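Local coordinates for particle-associated lyase (PDB 4Y9V), which probably cleaves the capsular polysaccharide of Acinetobacter baumannii as the tailspike lyase of bacteriophage AP22, and binds a capsular saccharide, at residues H300-G305 and T343-C348; V376-P381 and L417-D422; G435-R440 and V453-T458. One frame throughout, in Å; residues are numbered along the deposited sequence. Where two conformers were deposited one is given.

Contact 1. Residues H300-G305 and T343-C348; sequences HAVAIG and TVYDHC. With 49S (2-acetamido-2-deoxy-beta-D-mannopyranuronic acid), chain B; SO4 (sulfate ion), chain K.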
ATOM      1  N   HIS A 300       4.649   6.069  24.188  1.00  4.85           N
ATOM      2  CA  HIS A 300       4.406   5.426  22.897  1.00  4.77           C
ATOM      3  C   HIS A 300       3.347   4.317  23.046  1.00  4.67           C
ATOM      4  O   HIS A 300       3.398   3.490  23.953  1.00  5.12           O
ATOM      5  CB  HIS A 300       5.677   4.838  22.320  1.00  5.42           C
ATOM      6  CG  HIS A 300       6.811   5.791  22.210  1.00  5.24           C
ATOM      7  ND1 HIS A 300       6.755   6.984  21.556  1.00  5.81           N
ATOM      8  CD2 HIS A 300       8.102   5.678  22.627  1.00  7.07           C
ATOM      9  CE1 HIS A 300       7.924   7.607  21.584  1.00  6.74           C
ATOM     10  NE2 HIS A 300       8.758   6.840  22.240  1.00  7.38           N
ATOM     11  N   ALA A 301       2.422   4.294  22.087  1.00  4.74           N
ATOM     12  CA  ALA A 301       1.405   3.252  22.036  1.00  4.72           C
ATOM     13  C   ALA A 301       1.978   1.922  21.552  1.00  4.72           C
ATOM     14  O   ALA A 301       1.739   0.894  22.159  1.00  5.20           O
ATOM     15  CB  ALA A 301       0.239   3.730  21.203  1.00  5.19           C
ATOM     16  N   VAL A 302       2.731   1.996  20.435  1.00  4.58           N
ATOM     17  CA  VAL A 302       3.605   0.908  19.996  1.00  4.94           C
ATOM     18  C   VAL A 302       5.009   1.489  20.028  1.00  4.70           C
ATOM     19  O   VAL A 302       5.307   2.458  19.322  1.00  5.24           O
ATOM     20  CB  VAL A 302       3.251   0.351  18.618  1.00  5.19           C
ATOM     21  CG1 VAL A 302       4.323  -0.628  18.158  1.00  6.28           C
ATOM     22  CG2 VAL A 302       1.877  -0.316  18.652  1.00  6.35           C
ATOM     23  N   ALA A 303       5.862   0.894  20.879  1.00  4.73           N
ATOM     24  CA  ALA A 303       7.276   1.219  20.945  1.00  4.62           C
ATOM     25  C   ALA A 303       8.027   0.093  20.265  1.00  4.66           C
ATOM     26  O   ALA A 303       7.798  -1.072  20.577  1.00  6.90           O
ATOM     27  CB  ALA A 303       7.742   1.331  22.381  1.00  5.95           C
ATOM     28  N   ILE A 304       8.899   0.434  19.328  1.00  4.78           N
ATOM     29  CA  ILE A 304       9.714  -0.549  18.623  1.00  4.79           C
ATOM     30  C   ILE A 304      11.154  -0.248  19.032  1.00  4.67           C
ATOM     31  O   ILE A 304      11.658   0.859  18.781  1.00  5.21           O
ATOM     32  CB  ILE A 304       9.485  -0.563  17.110  1.00  4.70           C
ATOM     33  CG1 ILE A 304       7.983  -0.619  16.807  1.00  5.15           C
ATOM     34  CG2 ILE A 304      10.236  -1.723  16.504  1.00  5.29           C
ATOM     35  CD1 ILE A 304       7.663  -0.598  15.309  1.00  5.73           C
ATOM     36  N   GLY A 305      11.792  -1.183  19.707  1.00  5.10           N
ATOM     37  CA  GLY A 305      13.115  -0.923  20.245  1.00  5.48           C
ATOM     38  C   GLY A 305      13.629  -2.167  20.963  1.00  5.05           C
ATOM     39  O   GLY A 305      13.919  -3.160  20.327  1.00  5.83           O
ATOM     40  N   THR A 343      11.428  -1.006   8.691  1.00  4.72           N
ATOM     41  CA  THR A 343      10.145  -1.018   9.406  1.00  4.82           C
ATOM     42  C   THR A 343       9.231   0.056   8.838  1.00  4.69           C
ATOM     43  O   THR A 343       9.677   1.157   8.482  1.00  5.23           O
ATOM     44  CB  THR A 343      10.411  -0.874  10.908  1.00  5.28           C
ATOM     45  OG1 THR A 343      11.079  -2.064  11.342  1.00  5.72           O
ATOM     46  CG2 THR A 343       9.150  -0.778  11.736  1.00  5.82           C
ATOM     47  N   VAL A 344       7.939  -0.268   8.747  0.51  4.78           N
ATOM     48  CA  VAL A 344       6.946   0.638   8.162  0.51  4.93           C
ATOM     49  C   VAL A 344       5.669   0.630   9.019  0.51  4.39           C
ATOM     50  O   VAL A 344       5.212  -0.416   9.469  0.51  5.22           O
ATOM     51  CB  VAL A 344       6.614   0.257   6.715  0.51  6.03           C
ATOM     52  CG1 VAL A 344       6.200  -1.195   6.571  0.51  7.96           C
ATOM     53  CG2 VAL A 344       5.563   1.223   6.080  0.51  6.83           C
ATOM     54  N   TYR A 345       5.114   1.827   9.160  1.00  4.55           N
ATOM     55  CA  TYR A 345       3.719   2.059   9.541  1.00  4.45           C
ATOM     56  C   TYR A 345       2.973   2.511   8.284  1.00  4.53           C
ATOM     57  O   TYR A 345       3.372   3.504   7.657  1.00  4.97           O
ATOM     58  CB  TYR A 345       3.565   3.106  10.622  1.00  4.91           C
ATOM     59  CG  TYR A 345       4.088   2.757  11.991  1.00  4.64           C
ATOM     60  CD1 TYR A 345       3.279   2.156  12.944  1.00  4.91           C
ATOM     61  CD2 TYR A 345       5.402   3.037  12.356  1.00  5.13           C
ATOM     62  CE1 TYR A 345       3.760   1.846  14.207  1.00  4.96           C
ATOM     63  CE2 TYR A 345       5.892   2.747  13.614  1.00  5.08           C
ATOM     64  CZ  TYR A 345       5.065   2.144  14.554  1.00  4.57           C
ATOM     65  OH  TYR A 345       5.469   1.857  15.839  1.00  5.00           O
ATOM     66  N   ASP A 346       1.920   1.788   7.919  1.00  4.75           N
ATOM     67  CA  ASP A 346       1.145   2.042   6.693  1.00  4.83           C
ATOM     68  C   ASP A 346      -0.311   2.161   7.045  1.00  4.87           C
ATOM     69  O   ASP A 346      -0.870   1.328   7.765  1.00  5.56           O
ATOM     70  CB  ASP A 346       1.360   0.890   5.713  1.00  6.11           C
ATOM     71  CG  ASP A 346       0.743   1.123   4.343  1.00  7.98           C
ATOM     72  OD1 ASP A 346       0.775   2.234   3.829  1.00  7.63           O
ATOM     73  OD2 ASP A 346       0.325   0.138   3.707  1.00 16.78           O
ATOM     74  N   HIS A 347      -0.985   3.227   6.564  1.00  4.68           N
ATOM     75  CA  HIS A 347      -2.431   3.379   6.834  1.00  5.17           C
ATOM     76  C   HIS A 347      -2.699   3.401   8.329  1.00  5.15           C
ATOM     77  O   HIS A 347      -3.708   2.869   8.807  1.00  6.80           O
ATOM     78  CB  HIS A 347      -3.267   2.332   6.070  1.00  6.43           C
ATOM     79  CG  HIS A 347      -3.445   2.696   4.605  1.00  7.52           C
ATOM     80  ND1 HIS A 347      -2.843   2.217   3.499  1.00 10.47           N
ATOM     81  CD2 HIS A 347      -4.279   3.674   4.171  1.00  7.89           C
ATOM     82  CE1 HIS A 347      -3.348   2.871   2.409  1.00  9.05           C
ATOM     83  NE2 HIS A 347      -4.192   3.756   2.823  1.00 11.59           N
ATOM     84  N   CYS A 348      -1.828   4.062   9.086  1.00  4.83           N
ATOM     85  CA  CYS A 348      -1.974   4.245  10.527  1.00  4.80           C
ATOM     86  C   CYS A 348      -2.253   5.708  10.844  1.00  4.69           C
ATOM     87  O   CYS A 348      -2.016   6.598  10.024  1.00  5.81           O
ATOM     88  CB  CYS A 348      -0.715   3.800  11.265  1.00  5.07           C
ATOM     89  SG  CYS A 348      -0.340   2.033  11.142  1.00  5.60           S
TER
HETATM   90  C8  49S B   1      15.458   0.833  22.735  1.00  6.02           C
HETATM   91  C7  49S B   1      14.325   0.925  23.734  1.00  5.48           C
HETATM   92  O7  49S B   1      13.181   0.507  23.452  1.00  5.81           O
HETATM   93  N2  49S B   1      14.624   1.475  24.922  1.00  5.46           N
HETATM   94  C2  49S B   1      13.645   1.700  25.966  1.00  5.40           C
HETATM   95  C3  49S B   1      13.790   0.712  27.127  1.00  5.63           C
HETATM   96  O3  49S B   1      13.642  -0.634  26.673  1.00  6.07           O
HETATM   97  C1  49S B   1      13.800   3.108  26.508  1.00  5.48           C
HETATM   98  O1  49S B   1      13.731   4.075  25.500  1.00  5.80           O
HETATM   99  O5  49S B   1      15.098   3.251  27.086  1.00  5.65           O
HETATM  100  C5  49S B   1      15.228   2.430  28.260  1.00  5.87           C
HETATM  101  C6  49S B   1      16.574   2.721  28.891  1.00  6.62           C
HETATM  102  O6A 49S B   1      17.581   2.812  28.145  1.00  7.19           O
HETATM  103  O6B 49S B   1      16.597   2.831  30.142  1.00  8.09           O
HETATM  104  C4  49S B   1      15.088   0.952  27.891  1.00  5.64           C
HETATM  105  O4  49S B   1      15.112   0.309  29.170  1.00  6.29           O
HETATM  106  S   SO4 K 809      11.837   6.887  24.076  0.80  6.01           S
HETATM  107  O1  SO4 K 809      13.171   6.344  23.881  1.00  8.21           O
HETATM  108  O2  SO4 K 809      11.357   7.473  22.811  1.00  9.44           O
HETATM  109  O3  SO4 K 809      11.954   7.934  25.105  1.00  9.85           O
HETATM  110  O4  SO4 K 809      10.829   5.896  24.523  1.00  7.53           O
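Tyr345 reaches across the interior and sets its phenol oxygen among atoms of the opposing strand. OH lies 3.3 Å from CD1 of Ile304. It also comes to 3.6 Å from CG1 of Val302, and the carbonyl O of Val302 is a near neighbour of this same OH at 3.5 Å. The hydroxyl's hydrogen-bond partner lies elsewhere, at the backbone O of Asp335, so this buried polar atom is satisfied while methyls crowd it. The side chain of Tyr345 starts out toward strand 302-305, and its chi1 of -68° places the ring beside the backbone N. Ile304 comes from the opposite direction, and its terminal methyl CD1 also lies 3.9 Å from CG2 of Thr343. Strands 302-305 and 343-346 belong to different faces of the right-handed parallel beta-helix of the pectin lyase-like family, and they run nearly antiparallel across its core, at 164° and 10.9 Å between axes. The Tyr345 ring also meets the nearly parallel ring of Tyr362, from the adjacent strand 360-363. Segment 300-305 borders the glycan pocket as well: CA of Gly305, with no side chain between, lies 3.5 Å from the acetamide O7 of the mannuronic acid derivative. Alongside, NE2 of His300 gives a nearly straight in-plane bond (2.7 Å, 178°) to O2 of a sulfate that probably comes from the crystallisation liquor.

Contact 2. Residues V376-P381 and L417-D422; sequences VLIAEP and LTVKLD. Unlike the reference sequence in segment 376-381: Glu380 (reference Lys).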
ATOM      1  N   VAL A 376       7.240  14.660  12.387  1.00  4.28           N
ATOM      2  CA  VAL A 376       8.094  13.507  12.267  1.00  4.35           C
ATOM      3  C   VAL A 376       9.495  13.884  12.743  1.00  4.42           C
ATOM      4  O   VAL A 376      10.042  14.903  12.272  1.00  4.78           O
ATOM      5  CB  VAL A 376       8.172  13.014  10.789  1.00  4.96           C
ATOM      6  CG1 VAL A 376       9.081  11.803  10.668  1.00  6.75           C
ATOM      7  CG2 VAL A 376       6.784  12.679  10.256  1.00  5.51           C
ATOM      8  N   LEU A 377      10.051  13.086  13.632  1.00  4.46           N
ATOM      9  CA  LEU A 377      11.359  13.329  14.229  1.00  4.73           C
ATOM     10  C   LEU A 377      12.332  12.215  13.878  1.00  4.61           C
ATOM     11  O   LEU A 377      12.034  11.030  14.059  1.00  5.45           O
ATOM     12  CB  LEU A 377      11.220  13.393  15.744  1.00  5.27           C
ATOM     13  CG  LEU A 377      12.524  13.716  16.510  1.00  6.18           C
ATOM     14  CD1 LEU A 377      13.000  15.112  16.230  1.00  7.58           C
ATOM     15  CD2 LEU A 377      12.271  13.491  17.998  1.00  7.32           C
ATOM     16  N   ILE A 378      13.513  12.611  13.409  1.00  5.12           N
ATOM     17  CA  ILE A 378      14.656  11.730  13.173  1.00  5.29           C
ATOM     18  C   ILE A 378      15.717  12.117  14.216  1.00  5.64           C
ATOM     19  O   ILE A 378      16.462  13.055  14.028  1.00  7.83           O
ATOM     20  CB  ILE A 378      15.168  11.861  11.735  1.00  5.79           C
ATOM     21  CG1 ILE A 378      14.124  11.622  10.693  1.00  6.42           C
ATOM     22  CG2 ILE A 378      16.365  10.937  11.532  1.00 10.35           C
ATOM     23  CD1 ILE A 378      14.511  11.988   9.276  1.00  8.58           C
ATOM     24  N   ALA A 379      15.725  11.438  15.352  1.00  7.27           N
ATOM     25  CA  ALA A 379      16.574  11.801  16.480  1.00  9.83           C
ATOM     26  C   ALA A 379      17.659  10.799  16.794  1.00  6.37           C
ATOM     27  O   ALA A 379      18.566  11.167  17.561  1.00  6.87           O
ATOM     28  CB  ALA A 379      15.737  11.888  17.750  1.00 24.07           C
ATOM     29  N   GLU A 380      17.640   9.590  16.223  1.00  5.60           N
ATOM     30  CA  GLU A 380      18.752   8.645  16.385  1.00  5.24           C
ATOM     31  C   GLU A 380      19.149   8.093  15.004  1.00  5.40           C
ATOM     32  O   GLU A 380      19.161   6.875  14.801  1.00  5.79           O
ATOM     33  CB  GLU A 380      18.405   7.524  17.376  1.00  5.34           C
ATOM     34  CG  GLU A 380      18.172   8.033  18.792  1.00  5.86           C
ATOM     35  CD  GLU A 380      18.028   6.924  19.841  1.00  5.63           C
ATOM     36  OE1 GLU A 380      17.373   5.908  19.560  1.00  6.45           O
ATOM     37  OE2 GLU A 380      18.590   7.083  20.948  1.00  7.41           O
ATOM     38  N   PRO A 381      19.453   8.955  14.021  1.00  5.66           N
ATOM     39  CA  PRO A 381      19.707   8.437  12.691  1.00  6.07           C
ATOM     40  C   PRO A 381      21.030   7.692  12.563  1.00  5.66           C
ATOM     41  O   PRO A 381      22.079   8.158  13.000  1.00  6.44           O
ATOM     42  CB  PRO A 381      19.754   9.702  11.804  1.00  7.18           C
ATOM     43  CG  PRO A 381      20.142  10.808  12.761  1.00  7.23           C
ATOM     44  CD  PRO A 381      19.479  10.419  14.072  1.00  6.40           C
ATOM     45  N   LEU A 417      22.368   9.425   4.562  1.00  6.90           N
ATOM     46  CA  LEU A 417      21.002   9.588   5.000  1.00  7.16           C
ATOM     47  C   LEU A 417      20.181  10.265   3.906  1.00  6.86           C
ATOM     48  O   LEU A 417      20.581  11.305   3.422  1.00  8.55           O
ATOM     49  CB  LEU A 417      20.986  10.441   6.286  1.00  7.92           C
ATOM     50  CG  LEU A 417      19.648  10.671   6.916  1.00  8.86           C
ATOM     51  CD1 LEU A 417      19.753  10.806   8.367  1.00 11.92           C
ATOM     52  CD2 LEU A 417      18.946  11.892   6.342  1.00 10.11           C
ATOM     53  N   THR A 418      19.033   9.679   3.553  1.00  5.78           N
ATOM     54  CA  THR A 418      18.151  10.277   2.549  1.00  5.80           C
ATOM     55  C   THR A 418      16.750  10.416   3.110  1.00  5.82           C
ATOM     56  O   THR A 418      16.205   9.405   3.577  1.00  8.00           O
ATOM     57  CB  THR A 418      18.109   9.412   1.296  1.00  7.09           C
ATOM     58  OG1 THR A 418      19.419   9.286   0.732  1.00  7.88           O
ATOM     59  CG2 THR A 418      17.186   9.974   0.223  1.00  8.94           C
ATOM     60  N   VAL A 419      16.179  11.592   3.072  1.00  5.13           N
ATOM     61  CA  VAL A 419      14.758  11.788   3.370  1.00  5.54           C
ATOM     62  C   VAL A 419      14.005  11.847   2.046  1.00  5.27           C
ATOM     63  O   VAL A 419      14.360  12.711   1.222  1.00  6.72           O
ATOM     64  CB  VAL A 419      14.499  13.064   4.182  1.00  6.43           C
ATOM     65  CG1 VAL A 419      12.998  13.253   4.409  1.00  7.89           C
ATOM     66  CG2 VAL A 419      15.247  13.043   5.500  1.00  9.12           C
ATOM     67  N   LYS A 420      13.010  11.004   1.891  0.54  5.12           N
ATOM     68  CA  LYS A 420      12.262  10.886   0.634  0.54  5.31           C
ATOM     69  C   LYS A 420      10.773  11.092   0.923  0.54  5.03           C
ATOM     70  O   LYS A 420      10.100  10.177   1.369  0.54  4.81           O
ATOM     71  CB  LYS A 420      12.499   9.542  -0.056  0.54  6.45           C
ATOM     72  CG  LYS A 420      12.113   9.488  -1.518  0.54  8.03           C
ATOM     73  CD  LYS A 420      12.644   8.250  -2.279  0.54  9.38           C
ATOM     74  CE  LYS A 420      12.403   8.351  -3.754  0.54 12.09           C
ATOM     75  NZ  LYS A 420      12.974   7.148  -4.426  0.54 15.28           N
ATOM     76  N   LEU A 421      10.280  12.329   0.687  0.70  4.87           N
ATOM     77  CA  LEU A 421       8.890  12.710   0.950  0.70  4.93           C
ATOM     78  C   LEU A 421       8.220  12.757  -0.420  0.70  4.99           C
ATOM     79  O   LEU A 421       8.525  13.616  -1.229  0.70  5.66           O
ATOM     80  CB  LEU A 421       8.860  14.038   1.701  0.70  5.26           C
ATOM     81  CG  LEU A 421       7.514  14.414   2.331  0.70  5.63           C
ATOM     82  CD1 LEU A 421       7.733  15.647   3.227  0.70  8.88           C
ATOM     83  CD2 LEU A 421       6.404  14.694   1.330  0.70  6.32           C
ATOM     84  N   ASP A 422       7.363  11.766  -0.655  1.00  5.30           N
ATOM     85  CA  ASP A 422       6.778  11.487  -1.965  1.00  5.33           C
ATOM     86  C   ASP A 422       5.264  11.547  -1.842  1.00  4.94           C
ATOM     87  O   ASP A 422       4.642  10.622  -1.317  1.00  5.63           O
ATOM     88  CB  ASP A 422       7.246  10.129  -2.438  1.00  6.27           C
ATOM     89  CG  ASP A 422       6.763   9.663  -3.752  1.00  7.26           C
ATOM     90  OD1 ASP A 422       6.195  10.454  -4.513  1.00  8.00           O
ATOM     91  OD2 ASP A 422       6.950   8.417  -4.036  1.00 10.38           O
TER
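In the pectin lyase-like beta-helix, the end of strand 376-378 and the turn that follows it touch strand 417-422, which belongs to another face of the same beta-helix. Two separate apolar touches join them. CD1 of Ile378 meets CG2 of Val419 at 4.0 Å, the two side chains meeting at a slant. Ile378 holds CG1 anti to its carbonyl carbon (chi1 -55°) and then extends almost fully (chi2 169°), so its terminal methyl projects well into the core; on Val419 the branch beside the backbone N receives it. Further along, CB of the Pro381 ring sits 3.6 Å from CD1 of Leu417, the closer of the two contacts. CG of Leu417 is anti to its backbone N (chi1 -178°), and one methyl is carried up against the proline. As Ile378 pairs with Val419 and Pro381 with Leu417, with CA atoms 9.8 and 7.9 Å apart, the chains run in opposing senses and draw together toward the turn. Phe386 of strand 384-389 packs on both Ile378 and Leu417 and so bridges the two touches from within the core, while Val419 also rests on Ile439. Just before Pro381, Glu380, which stands in place of a lysine in the reference sequence, takes no part in the contact with 417-422: OE2 forms a salt bridge to Arg166 NE, and OE1 bonds to Tyr169 OH and Gly338 N. Arg166 and Tyr169 line the glycan pocket, and Glu380 may help to position them. Aliphatic side chains from different faces, packed against each other in the interior, are characteristic of parallel beta-helices such as the pectin lyase-like fold.

Contact 3. Residues G435-R440 and V453-T458; sequences GIVTIR and VNVHIT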
ATOM      1  N   GLY A 435       9.287  25.362   8.011  1.00  5.39           N
ATOM      2  CA  GLY A 435      10.000  24.473   7.123  1.00  5.18           C
ATOM      3  C   GLY A 435       9.289  23.123   7.002  1.00  4.63           C
ATOM      4  O   GLY A 435       8.653  22.660   7.932  1.00  5.05           O
ATOM      5  N   ILE A 436       9.468  22.496   5.820  1.00  4.70           N
ATOM      6  CA  ILE A 436       8.954  21.135   5.612  1.00  4.39           C
ATOM      7  C   ILE A 436       9.965  20.098   6.030  1.00  4.45           C
ATOM      8  O   ILE A 436       9.689  19.316   6.943  1.00  6.30           O
ATOM      9  CB  ILE A 436       8.407  20.947   4.172  1.00  4.59           C
ATOM     10  CG1 ILE A 436       7.335  21.989   3.829  1.00  5.00           C
ATOM     11  CG2 ILE A 436       7.881  19.531   4.010  1.00  4.97           C
ATOM     12  CD1 ILE A 436       6.207  22.113   4.834  1.00  5.15           C
ATOM     13  N   VAL A 437      11.141  20.050   5.385  1.00  4.47           N
ATOM     14  CA  VAL A 437      12.218  19.142   5.793  1.00  4.51           C
ATOM     15  C   VAL A 437      13.420  19.971   6.192  1.00  4.61           C
ATOM     16  O   VAL A 437      13.928  20.761   5.402  1.00  5.47           O
ATOM     17  CB  VAL A 437      12.627  18.162   4.666  1.00  5.10           C
ATOM     18  CG1 VAL A 437      13.779  17.277   5.119  1.00  6.22           C
ATOM     19  CG2 VAL A 437      11.452  17.307   4.214  1.00  5.61           C
ATOM     20  N   THR A 438      13.873  19.762   7.433  1.00  4.69           N
ATOM     21  CA  THR A 438      15.116  20.359   7.919  1.00  4.77           C
ATOM     22  C   THR A 438      15.972  19.261   8.567  1.00  4.88           C
ATOM     23  O   THR A 438      15.477  18.531   9.421  1.00  5.54           O
ATOM     24  CB  THR A 438      14.860  21.465   8.942  1.00  5.42           C
ATOM     25  OG1 THR A 438      14.097  22.489   8.304  1.00  5.77           O
ATOM     26  CG2 THR A 438      16.154  22.042   9.503  1.00  6.73           C
ATOM     27  N   ILE A 439      17.230  19.181   8.165  0.80  4.72           N
ATOM     28  CA  ILE A 439      18.232  18.335   8.818  0.80  4.94           C
ATOM     29  C   ILE A 439      19.328  19.298   9.330  0.80  4.73           C
ATOM     30  O   ILE A 439      19.863  20.075   8.533  0.80  5.36           O
ATOM     31  CB  ILE A 439      18.834  17.305   7.872  0.80  5.36           C
ATOM     32  CG1 ILE A 439      17.759  16.417   7.189  0.80  6.95           C
ATOM     33  CG2 ILE A 439      19.923  16.497   8.605  0.80  7.64           C
ATOM     34  CD1 ILE A 439      17.043  15.484   8.166  0.80  8.74           C
ATOM     35  N   ARG A 440      19.662  19.204  10.621  1.00  4.73           N
ATOM     36  CA  ARG A 440      20.758  19.947  11.190  1.00  5.04           C
ATOM     37  C   ARG A 440      21.774  19.006  11.817  1.00  5.15           C
ATOM     38  O   ARG A 440      21.405  18.005  12.424  1.00  6.48           O
ATOM     39  CB  ARG A 440      20.317  20.931  12.271  1.00  5.56           C
ATOM     40  CG  ARG A 440      19.272  21.961  11.834  1.00  6.02           C
ATOM     41  CD  ARG A 440      19.743  22.937  10.799  1.00  5.79           C
ATOM     42  NE  ARG A 440      20.824  23.844  11.216  1.00  5.63           N
ATOM     43  CZ  ARG A 440      20.613  25.010  11.811  1.00  5.71           C
ATOM     44  NH1 ARG A 440      19.426  25.398  12.207  1.00  5.91           N
ATOM     45  NH2 ARG A 440      21.671  25.826  12.006  1.00  6.16           N
ATOM     46  N   VAL A 453      24.069  13.710   3.366  1.00  5.84           N
ATOM     47  CA  VAL A 453      22.646  13.840   3.484  1.00  5.82           C
ATOM     48  C   VAL A 453      22.054  14.156   2.104  1.00  6.28           C
ATOM     49  O   VAL A 453      22.583  14.990   1.368  1.00  7.79           O
ATOM     50  CB  VAL A 453      22.297  14.968   4.485  1.00  6.81           C
ATOM     51  CG1 VAL A 453      20.795  15.229   4.531  1.00  7.80           C
ATOM     52  CG2 VAL A 453      22.861  14.643   5.853  1.00  8.11           C
ATOM     53  N   ASN A 454      20.925  13.509   1.797  1.00  5.50           N
ATOM     54  CA  ASN A 454      20.164  13.789   0.605  1.00  5.42           C
ATOM     55  C   ASN A 454      18.702  14.042   1.008  1.00  5.03           C
ATOM     56  O   ASN A 454      18.216  13.460   1.973  1.00  5.18           O
ATOM     57  CB  ASN A 454      20.180  12.626  -0.386  1.00  6.10           C
ATOM     58  CG  ASN A 454      21.575  12.110  -0.631  1.00  6.75           C
ATOM     59  OD1 ASN A 454      22.449  12.836  -1.130  1.00  8.71           O
ATOM     60  ND2 ASN A 454      21.789  10.866  -0.294  1.00  8.05           N
ATOM     61  N   VAL A 455      18.001  14.879   0.221  1.00  5.09           N
ATOM     62  CA  VAL A 455      16.579  15.116   0.449  1.00  4.78           C
ATOM     63  C   VAL A 455      15.886  15.090  -0.893  1.00  4.92           C
ATOM     64  O   VAL A 455      16.378  15.671  -1.864  1.00  6.33           O
ATOM     65  CB  VAL A 455      16.331  16.485   1.164  1.00  5.16           C
ATOM     66  CG1 VAL A 455      14.845  16.763   1.295  1.00  6.35           C
ATOM     67  CG2 VAL A 455      17.019  16.515   2.524  1.00  6.51           C
ATOM     68  N   HIS A 456      14.749  14.387  -0.966  1.00  4.75           N
ATOM     69  CA  HIS A 456      14.009  14.183  -2.220  1.00  4.94           C
ATOM     70  C   HIS A 456      12.554  14.411  -1.912  1.00  4.57           C
ATOM     71  O   HIS A 456      11.938  13.597  -1.204  1.00  5.71           O
ATOM     72  CB  HIS A 456      14.317  12.771  -2.733  1.00  5.41           C
ATOM     73  CG  HIS A 456      13.825  12.456  -4.118  1.00  5.47           C
ATOM     74  ND1 HIS A 456      14.257  11.309  -4.731  1.00  6.94           N
ATOM     75  CD2 HIS A 456      13.058  13.135  -4.984  1.00  5.47           C
ATOM     76  CE1 HIS A 456      13.712  11.294  -5.935  1.00  7.26           C
ATOM     77  NE2 HIS A 456      12.964  12.380  -6.138  1.00  6.27           N
ATOM     78  N   ILE A 457      11.991  15.521  -2.384  1.00  4.81           N
ATOM     79  CA  ILE A 457      10.612  15.916  -2.151  1.00  4.68           C
ATOM     80  C   ILE A 457       9.926  16.020  -3.521  1.00  4.98           C
ATOM     81  O   ILE A 457      10.373  16.750  -4.385  1.00  5.69           O
ATOM     82  CB  ILE A 457      10.490  17.250  -1.386  1.00  5.13           C
ATOM     83  CG1 ILE A 457      11.286  17.254  -0.103  1.00  5.22           C
ATOM     84  CG2 ILE A 457       9.034  17.556  -1.154  1.00  5.89           C
ATOM     85  CD1 ILE A 457      11.260  18.558   0.673  1.00  5.77           C
ATOM     86  N   THR A 458       8.885  15.202  -3.704  1.00  4.83           N
ATOM     87  CA  THR A 458       8.353  14.977  -5.031  1.00  5.03           C
ATOM     88  C   THR A 458       6.915  14.471  -4.936  1.00  4.68           C
ATOM     89  O   THR A 458       6.315  14.446  -3.854  1.00  5.19           O
ATOM     90  CB  THR A 458       9.302  13.998  -5.774  1.00  5.62           C
ATOM     91  OG1 THR A 458       8.984  14.003  -7.165  1.00  6.02           O
ATOM     92  CG2 THR A 458       9.267  12.588  -5.225  1.00  6.07           C
TER
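Segment 435-440 turns a corner at Ile436 and Val437 and then runs opposite in sense to strand 453-458, with CA atoms 8.0 Å apart at Val437 and Val455 and 8.3 Å apart at Ile439 and Val453. The two backbones lie on different faces of the parallel beta-helix: 435-441 is flanked by strands 405-409 and 470-476, whereas 453-458 lies between 417-422 and 486-496. What joins them is a row of aliphatic side chains meeting in the coil's interior, all of them buried, with 203 Å² of surface hidden between the segments. Val437 has the largest share, dividing its two methyls between two partners as it slides past both. The branch anti to the backbone N (chi1 178°), CG1, meets CG1 of Val455 at 4.0 Å; on Val455, too, the branch that touches is the one anti to the backbone N. At one end of the row, in the one of two deposited conformers of Ile439 described here, CG1 of Ile439 stands 4.2 Å from CG1 of Val453. At the corner, Ile436 starts toward strand 453-458, but its end leads away and its side chain makes no contact there. The interior row is also layered along the coil: Ile439 rests on Val419 and Ile409, and Val453 on Ile409 and Val474. Asn454, pointing away from 435-440, links neighbouring coils, its ND2 bonded to Thr418 OG1 and its OD1 to Tyr488 N. Ile457 reaches Val437 with an extended chain, its CG1 beside the backbone N and its chi2 at 177°, which brings its terminal CD1 to 3.8 Å from the second methyl of Val437, CG2.

The three contacts follow one another along the chain and along the beta-helix, all within the pectin lyase-like range, each joining different faces across the core. Contact 1 and contact 2 have centres about 15 Å apart and do not touch; contact 1 and contact 3 are about 22 Å apart. Contacts 2 and 3 adjoin, at about 8 Å between centres: strands 417-422 and 453-458 are parallel neighbours, probably hydrogen-bonded from Leu417 O to Asn454 N and from Val419 O to His456 N, each 2.8 Å, and strands 376-378 and 435-441 share a second parallel sheet. The saccharide lies at the contact 1 end, so contact 3 is core packing farther along the coil.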